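Local atomic coordinates of retinol dehydratase (Spodoptera frugiperda, PDB entry 1FMJ), a protein that dehydrates retinol, using a sulfotransferase-type fold that here holds retinol and the nucleotide adenosine-3',5'-diphosphate. Residues M174-D186 with K237-Y251. Sequence-based numbering, arbitrary orientation.
Sequences MLDTVKMVYLARD and KRHDPNMLFLFYEDY. With A3P (adenosine-3'-5'-diphosphate), chain G.
With CG trans to the backbone N in both residues (chi1 -176° in Arg185, 170° in Tyr248), the straight Arg185 chain runs alongside the Tyr248 side chain in the same direction. The guanidinium leans over one face of the phenol ring toward its CD2-CE2 rim, the planes 49° apart, with NE 3.0 Å from Tyr248 CD2. Beyond the ring, Arg185 NH2 donates to O3P of the 3'-phosphate of the nucleotide (2.8 Å) and NH1 to its O3' (3.0 Å), while Tyr248 OH donates to adenine N3 (2.9 Å), which meets the ring at its edge. A water accepts from Arg185 NE and donates to Glu249 OE2; the same carboxylate oxygen receives Asp186 N on its syn side. These groups follow directly on two neighbouring parallel strands, 179-184 and 243-247, the latter at the margin of the central sheet of the P-loop-like sulfotransferase fold. Main-chain bonds continue from Met180 N to Asn242 O as far as Tyr248 N to Ala184 O. On one face, the rings of Tyr182 and Phe245 lie nearly parallel but slid apart, covered by helix 227-235; Leu183 CD1 packs on Leu246 CB on the other. At the far end, Asn242 ND2 donates almost straight to Leu175 O (2.7 Å), and Asn242 OD1 accepts from Lys179 NZ (2.9 Å). A leucine in place of Arg185 would probably leave the 3'-phosphate without this charged partner and Tyr248 without the guanidinium over its ring. Charge on the 3'-phosphate and a phenol bond to adenine N3 thus let residues just past two adjacent strands hold the 3'-phosphate and the base of the same nucleotide.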
loop_
_atom_site.group_PDB
_atom_site.type_symbol
_atom_site.label_atom_id
_atom_site.label_comp_id
_atom_site.label_asym_id
_atom_site.label_seq_id
_atom_site.Cartn_x
_atom_site.Cartn_y
_atom_site.Cartn_z
ATOM N N MET A 174 11.458 8.731 -13.221
ATOM C CA MET A 174 12.052 7.653 -12.434
ATOM C C MET A 174 12.020 6.361 -13.256
ATOM O O MET A 174 12.900 5.510 -13.133
ATOM C CB MET A 174 11.295 7.455 -11.106
ATOM C CG MET A 174 9.863 6.930 -11.233
ATOM S SD MET A 174 9.074 6.654 -9.606
ATOM C CE MET A 174 10.013 5.229 -9.036
ATOM N N LEU A 175 11.009 6.234 -14.111
ATOM C CA LEU A 175 10.860 5.052 -14.946
ATOM C C LEU A 175 11.939 4.925 -16.030
ATOM O O LEU A 175 12.038 3.891 -16.688
ATOM C CB LEU A 175 9.464 5.031 -15.576
ATOM C CG LEU A 175 8.279 4.953 -14.602
ATOM C CD1 LEU A 175 6.966 4.954 -15.381
ATOM C CD2 LEU A 175 8.393 3.687 -13.750
ATOM N N ASP A 176 12.750 5.963 -16.217
ATOM C CA ASP A 176 13.824 5.877 -17.202
ATOM C C ASP A 176 14.901 4.995 -16.604
ATOM O O ASP A 176 15.725 4.429 -17.317
ATOM C CB ASP A 176 14.453 7.244 -17.500
ATOM C CG ASP A 176 13.527 8.171 -18.260
ATOM O OD1 ASP A 176 12.768 7.692 -19.124
ATOM O OD2 ASP A 176 13.576 9.393 -18.003
ATOM N N THR A 177 14.892 4.874 -15.283
ATOM C CA THR A 177 15.911 4.081 -14.609
ATOM C C THR A 177 15.438 2.772 -13.987
ATOM O O THR A 177 16.090 1.735 -14.128
ATOM C CB THR A 177 16.579 4.907 -13.498
ATOM O OG1 THR A 177 17.009 6.163 -14.035
ATOM C CG2 THR A 177 17.779 4.159 -12.923
ATOM N N VAL A 178 14.306 2.820 -13.300
ATOM C CA VAL A 178 13.806 1.639 -12.609
ATOM C C VAL A 178 12.566 0.997 -13.199
ATOM O O VAL A 178 11.836 1.612 -13.979
ATOM C CB VAL A 178 13.525 1.976 -11.119
ATOM C CG1 VAL A 178 14.703 2.733 -10.545
ATOM C CG2 VAL A 178 12.250 2.815 -10.981
ATOM N N LYS A 179 12.343 -0.257 -12.827
ATOM C CA LYS A 179 11.169 -0.979 -13.274
ATOM C C LYS A 179 10.148 -0.900 -12.144
ATOM O O LYS A 179 10.509 -0.874 -10.963
ATOM C CB LYS A 179 11.519 -2.433 -13.595
ATOM C CG LYS A 179 12.412 -2.556 -14.819
ATOM C CD LYS A 179 12.701 -3.994 -15.184
ATOM C CE LYS A 179 13.671 -4.051 -16.350
ATOM N NZ LYS A 179 13.164 -3.270 -17.521
ATOM N N MET A 180 8.875 -0.847 -12.507
ATOM C CA MET A 180 7.804 -0.748 -11.525
ATOM C C MET A 180 6.588 -1.564 -11.921
ATOM O O MET A 180 6.214 -1.609 -13.095
ATOM C CB MET A 180 7.386 0.721 -11.349
ATOM C CG MET A 180 6.088 0.933 -10.540
ATOM S SD MET A 180 5.667 2.696 -10.266
ATOM C CE MET A 180 6.962 3.147 -9.114
ATOM N N VAL A 181 5.990 -2.231 -10.935
ATOM C CA VAL A 181 4.774 -3.002 -11.157
ATOM C C VAL A 181 3.742 -2.302 -10.291
ATOM O O VAL A 181 3.887 -2.239 -9.073
ATOM C CB VAL A 181 4.905 -4.469 -10.698
ATOM C CG1 VAL A 181 3.622 -5.226 -11.034
ATOM C CG2 VAL A 181 6.086 -5.128 -11.393
ATOM N N TYR A 182 2.709 -1.760 -10.917
ATOM C CA TYR A 182 1.687 -1.054 -10.175
ATOM C C TYR A 182 0.393 -1.840 -10.184
ATOM O O TYR A 182 -0.098 -2.259 -11.238
ATOM C CB TYR A 182 1.461 0.329 -10.778
ATOM C CG TYR A 182 0.413 1.150 -10.071
ATOM C CD1 TYR A 182 0.771 2.137 -9.161
ATOM C CD2 TYR A 182 -0.944 0.958 -10.339
ATOM C CE1 TYR A 182 -0.198 2.929 -8.530
ATOM C CE2 TYR A 182 -1.917 1.733 -9.717
ATOM C CZ TYR A 182 -1.539 2.720 -8.819
ATOM O OH TYR A 182 -2.506 3.517 -8.247
ATOM N N LEU A 183 -0.156 -2.036 -8.995
ATOM C CA LEU A 183 -1.402 -2.769 -8.843
ATOM C C LEU A 183 -2.582 -1.857 -8.546
ATOM O O LEU A 183 -2.471 -0.911 -7.756
ATOM C CB LEU A 183 -1.273 -3.804 -7.727
ATOM C CG LEU A 183 -0.975 -5.249 -8.152
ATOM C CD1 LEU A 183 -2.136 -5.790 -8.974
ATOM C CD2 LEU A 183 0.322 -5.303 -8.951
ATOM N N ALA A 184 -3.700 -2.152 -9.207
ATOM C CA ALA A 184 -4.954 -1.424 -9.041
ATOM C C ALA A 184 -6.012 -2.474 -8.730
ATOM O O ALA A 184 -5.875 -3.638 -9.104
ATOM C CB ALA A 184 -5.321 -0.665 -10.308
ATOM N N ARG A 185 -7.065 -2.061 -8.045
ATOM C CA ARG A 185 -8.129 -2.974 -7.657
ATOM C C ARG A 185 -9.420 -2.173 -7.545
ATOM O O ARG A 185 -9.385 -0.981 -7.250
ATOM C CB ARG A 185 -7.780 -3.590 -6.298
ATOM C CG ARG A 185 -8.747 -4.655 -5.791
ATOM C CD ARG A 185 -8.371 -5.087 -4.376
ATOM N NE ARG A 185 -9.237 -6.164 -3.901
ATOM C CZ ARG A 185 -9.197 -6.684 -2.679
ATOM N NH1 ARG A 185 -8.325 -6.234 -1.777
ATOM N NH2 ARG A 185 -10.035 -7.667 -2.364
ATOM N N ASP A 186 -10.552 -2.826 -7.789
ATOM C CA ASP A 186 -11.857 -2.168 -7.695
ATOM C C ASP A 186 -11.822 -1.342 -6.410
ATOM O O ASP A 186 -11.554 -1.881 -5.343
ATOM C CB ASP A 186 -12.956 -3.227 -7.600
ATOM C CG ASP A 186 -14.350 -2.643 -7.676
ATOM O OD1 ASP A 186 -14.645 -1.648 -6.974
ATOM O OD2 ASP A 186 -15.155 -3.195 -8.451
ATOM N N LYS A 237 1.079 6.148 -17.438
ATOM C CA LYS A 237 2.432 5.677 -17.730
ATOM C C LYS A 237 2.524 4.195 -18.082
ATOM O O LYS A 237 3.625 3.676 -18.256
ATOM C CB LYS A 237 3.347 5.933 -16.535
ATOM C CG LYS A 237 3.759 7.368 -16.325
ATOM C CD LYS A 237 4.919 7.728 -17.222
ATOM C CE LYS A 237 5.549 9.042 -16.803
ATOM N NZ LYS A 237 6.838 9.258 -17.531
ATOM N N ARG A 238 1.388 3.514 -18.202
ATOM C CA ARG A 238 1.408 2.082 -18.498
ATOM C C ARG A 238 2.060 1.686 -19.820
ATOM O O ARG A 238 2.435 0.527 -20.013
ATOM C CB ARG A 238 -0.010 1.507 -18.441
ATOM C CG ARG A 238 -0.953 1.953 -19.554
ATOM C CD ARG A 238 -2.327 1.327 -19.340
ATOM N NE ARG A 238 -3.248 1.550 -20.451
ATOM C CZ ARG A 238 -3.646 2.745 -20.873
ATOM N NH1 ARG A 238 -3.207 3.844 -20.277
ATOM N NH2 ARG A 238 -4.490 2.842 -21.896
ATOM N N HIS A 239 2.185 2.648 -20.728
ATOM C CA HIS A 239 2.782 2.397 -22.037
ATOM C C HIS A 239 4.286 2.163 -21.928
ATOM O O HIS A 239 4.852 1.359 -22.673
ATOM C CB HIS A 239 2.493 3.584 -22.964
ATOM C CG HIS A 239 1.036 3.915 -23.077
ATOM N ND1 HIS A 239 0.580 5.143 -23.509
ATOM C CD2 HIS A 239 -0.071 3.182 -22.799
ATOM C CE1 HIS A 239 -0.742 5.154 -23.489
ATOM N NE2 HIS A 239 -1.161 3.976 -23.061
ATOM N N ASP A 240 4.916 2.866 -20.990
ATOM C CA ASP A 240 6.354 2.772 -20.750
ATOM C C ASP A 240 6.817 1.326 -20.545
ATOM O O ASP A 240 6.178 0.549 -19.838
ATOM C CB ASP A 240 6.730 3.617 -19.528
ATOM C CG ASP A 240 8.236 3.762 -19.350
ATOM O OD1 ASP A 240 8.930 2.737 -19.189
ATOM O OD2 ASP A 240 8.725 4.911 -19.366
ATOM N N PRO A 241 7.938 0.949 -21.176
ATOM C CA PRO A 241 8.474 -0.410 -21.054
ATOM C C PRO A 241 8.866 -0.801 -19.629
ATOM O O PRO A 241 8.956 -1.983 -19.326
ATOM C CB PRO A 241 9.685 -0.390 -21.988
ATOM C CG PRO A 241 9.275 0.584 -23.036
ATOM C CD PRO A 241 8.659 1.698 -22.220
ATOM N N ASN A 242 9.101 0.184 -18.766
ATOM C CA ASN A 242 9.495 -0.090 -17.383
ATOM C C ASN A 242 8.340 -0.043 -16.393
ATOM O O ASN A 242 8.547 -0.018 -15.174
ATOM C CB ASN A 242 10.597 0.878 -16.938
ATOM C CG ASN A 242 11.959 0.489 -17.481
ATOM O OD1 ASN A 242 12.151 -0.630 -17.953
ATOM N ND2 ASN A 242 12.915 1.401 -17.397
ATOM N N MET A 243 7.121 -0.044 -16.926
ATOM C CA MET A 243 5.920 -0.018 -16.102
ATOM C C MET A 243 5.000 -1.173 -16.460
ATOM O O MET A 243 4.749 -1.434 -17.635
ATOM C CB MET A 243 5.165 1.301 -16.282
ATOM C CG MET A 243 3.738 1.289 -15.719
ATOM S SD MET A 243 3.643 1.117 -13.911
ATOM C CE MET A 243 3.563 2.814 -13.434
ATOM N N LEU A 244 4.505 -1.863 -15.435
ATOM C CA LEU A 244 3.588 -2.974 -15.632
ATOM C C LEU A 244 2.360 -2.731 -14.765
ATOM O O LEU A 244 2.400 -2.931 -13.549
ATOM C CB LEU A 244 4.245 -4.308 -15.246
ATOM C CG LEU A 244 3.310 -5.525 -15.279
ATOM C CD1 LEU A 244 2.811 -5.748 -16.695
ATOM C CD2 LEU A 244 4.033 -6.767 -14.775
ATOM N N PHE A 245 1.282 -2.277 -15.394
ATOM C CA PHE A 245 0.029 -2.008 -14.695
ATOM C C PHE A 245 -0.776 -3.303 -14.671
ATOM O O PHE A 245 -1.020 -3.900 -15.716
ATOM C CB PHE A 245 -0.767 -0.937 -15.449
ATOM C CG PHE A 245 -1.842 -0.274 -14.631
ATOM C CD1 PHE A 245 -1.626 0.980 -14.068
ATOM C CD2 PHE A 245 -3.087 -0.879 -14.468
ATOM C CE1 PHE A 245 -2.628 1.633 -13.363
ATOM C CE2 PHE A 245 -4.103 -0.236 -13.761
ATOM C CZ PHE A 245 -3.875 1.026 -13.207
ATOM N N LEU A 246 -1.185 -3.737 -13.480
ATOM C CA LEU A 246 -1.964 -4.956 -13.350
ATOM C C LEU A 246 -3.180 -4.716 -12.471
ATOM O O LEU A 246 -3.220 -3.764 -11.690
ATOM C CB LEU A 246 -1.115 -6.073 -12.732
ATOM C CG LEU A 246 0.173 -6.485 -13.445
ATOM C CD1 LEU A 246 0.868 -7.565 -12.636
ATOM C CD2 LEU A 246 -0.155 -6.988 -14.862
ATOM N N PHE A 247 -4.176 -5.584 -12.605
ATOM C CA PHE A 247 -5.385 -5.482 -11.804
ATOM C C PHE A 247 -5.469 -6.683 -10.872
ATOM O O PHE A 247 -5.296 -7.823 -11.299
ATOM C CB PHE A 247 -6.635 -5.437 -12.687
ATOM C CG PHE A 247 -6.809 -4.143 -13.431
ATOM C CD1 PHE A 247 -6.442 -4.038 -14.763
ATOM C CD2 PHE A 247 -7.345 -3.030 -12.796
ATOM C CE1 PHE A 247 -6.607 -2.842 -15.456
ATOM C CE2 PHE A 247 -7.512 -1.831 -13.479
ATOM C CZ PHE A 247 -7.143 -1.738 -14.811
ATOM N N TYR A 248 -5.743 -6.417 -9.600
ATOM C CA TYR A 248 -5.843 -7.469 -8.597
ATOM C C TYR A 248 -6.816 -8.567 -9.022
ATOM O O TYR A 248 -6.598 -9.745 -8.752
ATOM C CB TYR A 248 -6.291 -6.862 -7.272
ATOM C CG TYR A 248 -6.657 -7.880 -6.217
ATOM C CD1 TYR A 248 -5.678 -8.625 -5.558
ATOM C CD2 TYR A 248 -7.986 -8.103 -5.884
ATOM C CE1 TYR A 248 -6.025 -9.568 -4.586
ATOM C CE2 TYR A 248 -8.340 -9.035 -4.922
ATOM C CZ TYR A 248 -7.362 -9.760 -4.277
ATOM O OH TYR A 248 -7.737 -10.662 -3.311
ATOM N N GLU A 249 -7.894 -8.176 -9.682
ATOM C CA GLU A 249 -8.883 -9.138 -10.131
ATOM C C GLU A 249 -8.282 -10.183 -11.080
ATOM O O GLU A 249 -8.606 -11.371 -10.990
ATOM C CB GLU A 249 -10.050 -8.417 -10.813
ATOM C CG GLU A 249 -10.957 -7.613 -9.873
ATOM C CD GLU A 249 -10.327 -6.331 -9.348
ATOM O OE1 GLU A 249 -9.392 -5.806 -9.990
ATOM O OE2 GLU A 249 -10.788 -5.832 -8.299
ATOM N N ASP A 250 -7.404 -9.750 -11.980
ATOM C CA ASP A 250 -6.796 -10.683 -12.917
ATOM C C ASP A 250 -5.959 -11.753 -12.230
ATOM O O ASP A 250 -5.800 -12.849 -12.761
ATOM C CB ASP A 250 -5.972 -9.933 -13.966
ATOM C CG ASP A 250 -6.851 -9.133 -14.921
ATOM O OD1 ASP A 250 -7.937 -9.639 -15.282
ATOM O OD2 ASP A 250 -6.463 -8.015 -15.319
ATOM N N TYR A 251 -5.436 -11.436 -11.047
ATOM C CA TYR A 251 -4.647 -12.390 -10.269
ATOM C C TYR A 251 -5.539 -13.569 -9.876
ATOM O O TYR A 251 -5.092 -14.715 -9.835
ATOM C CB TYR A 251 -4.128 -11.736 -8.979
ATOM C CG TYR A 251 -2.804 -10.997 -9.074
ATOM C CD1 TYR A 251 -2.409 -10.127 -8.057
ATOM C CD2 TYR A 251 -1.933 -11.191 -10.149
ATOM C CE1 TYR A 251 -1.187 -9.468 -8.100
ATOM C CE2 TYR A 251 -0.689 -10.530 -10.202
ATOM C CZ TYR A 251 -0.330 -9.670 -9.171
ATOM O OH TYR A 251 0.874 -9.014 -9.197
HETATM P P1 A3P G . -8.766 -8.395 1.302
HETATM O O1P A3P G . -8.790 -7.468 2.446
HETATM O O2P A3P G . -8.739 -9.804 1.747
HETATM O O3P A3P G . -9.931 -8.170 0.432
HETATM P P2 A3P G . -2.013 -5.241 -0.104
HETATM O O4P A3P G . -0.979 -6.289 -0.076
HETATM O O5P A3P G . -1.749 -4.276 -1.192
HETATM O O6P A3P G . -2.070 -4.553 1.218
HETATM O "O5'" A3P G . -3.415 -5.914 -0.379
HETATM C "C5'" A3P G . -3.969 -6.875 0.504
HETATM C "C4'" A3P G . -5.180 -7.568 -0.128
HETATM O "O4'" A3P G . -4.689 -8.680 -0.930
HETATM C "C3'" A3P G . -6.106 -8.197 0.915
HETATM O "O3'" A3P G . -7.467 -8.111 0.432
HETATM C "C2'" A3P G . -5.513 -9.586 1.039
HETATM O "O2'" A3P G . -6.259 -10.574 1.741
HETATM C "C1'" A3P G . -5.247 -9.899 -0.426
HETATM N N9 A3P G . -4.298 -11.005 -0.606
HETATM C C8 A3P G . -3.067 -11.218 -0.004
HETATM N N7 A3P G . -2.452 -12.307 -0.379
HETATM C C5 A3P G . -3.326 -12.871 -1.299
HETATM C C6 A3P G . -3.282 -14.068 -2.097
HETATM N N6 A3P G . -2.259 -14.928 -2.070
HETATM N N1 A3P G . -4.357 -14.338 -2.940
HETATM C C2 A3P G . -5.427 -13.479 -2.999
HETATM N N3 A3P G . -5.583 -12.318 -2.292
HETATM C C4 A3P G . -4.489 -12.074 -1.457
HETATM O O HOH W 1 10.596 -3.942 -18.272
HETATM O O HOH W 2 -11.273 -6.742 -5.707
#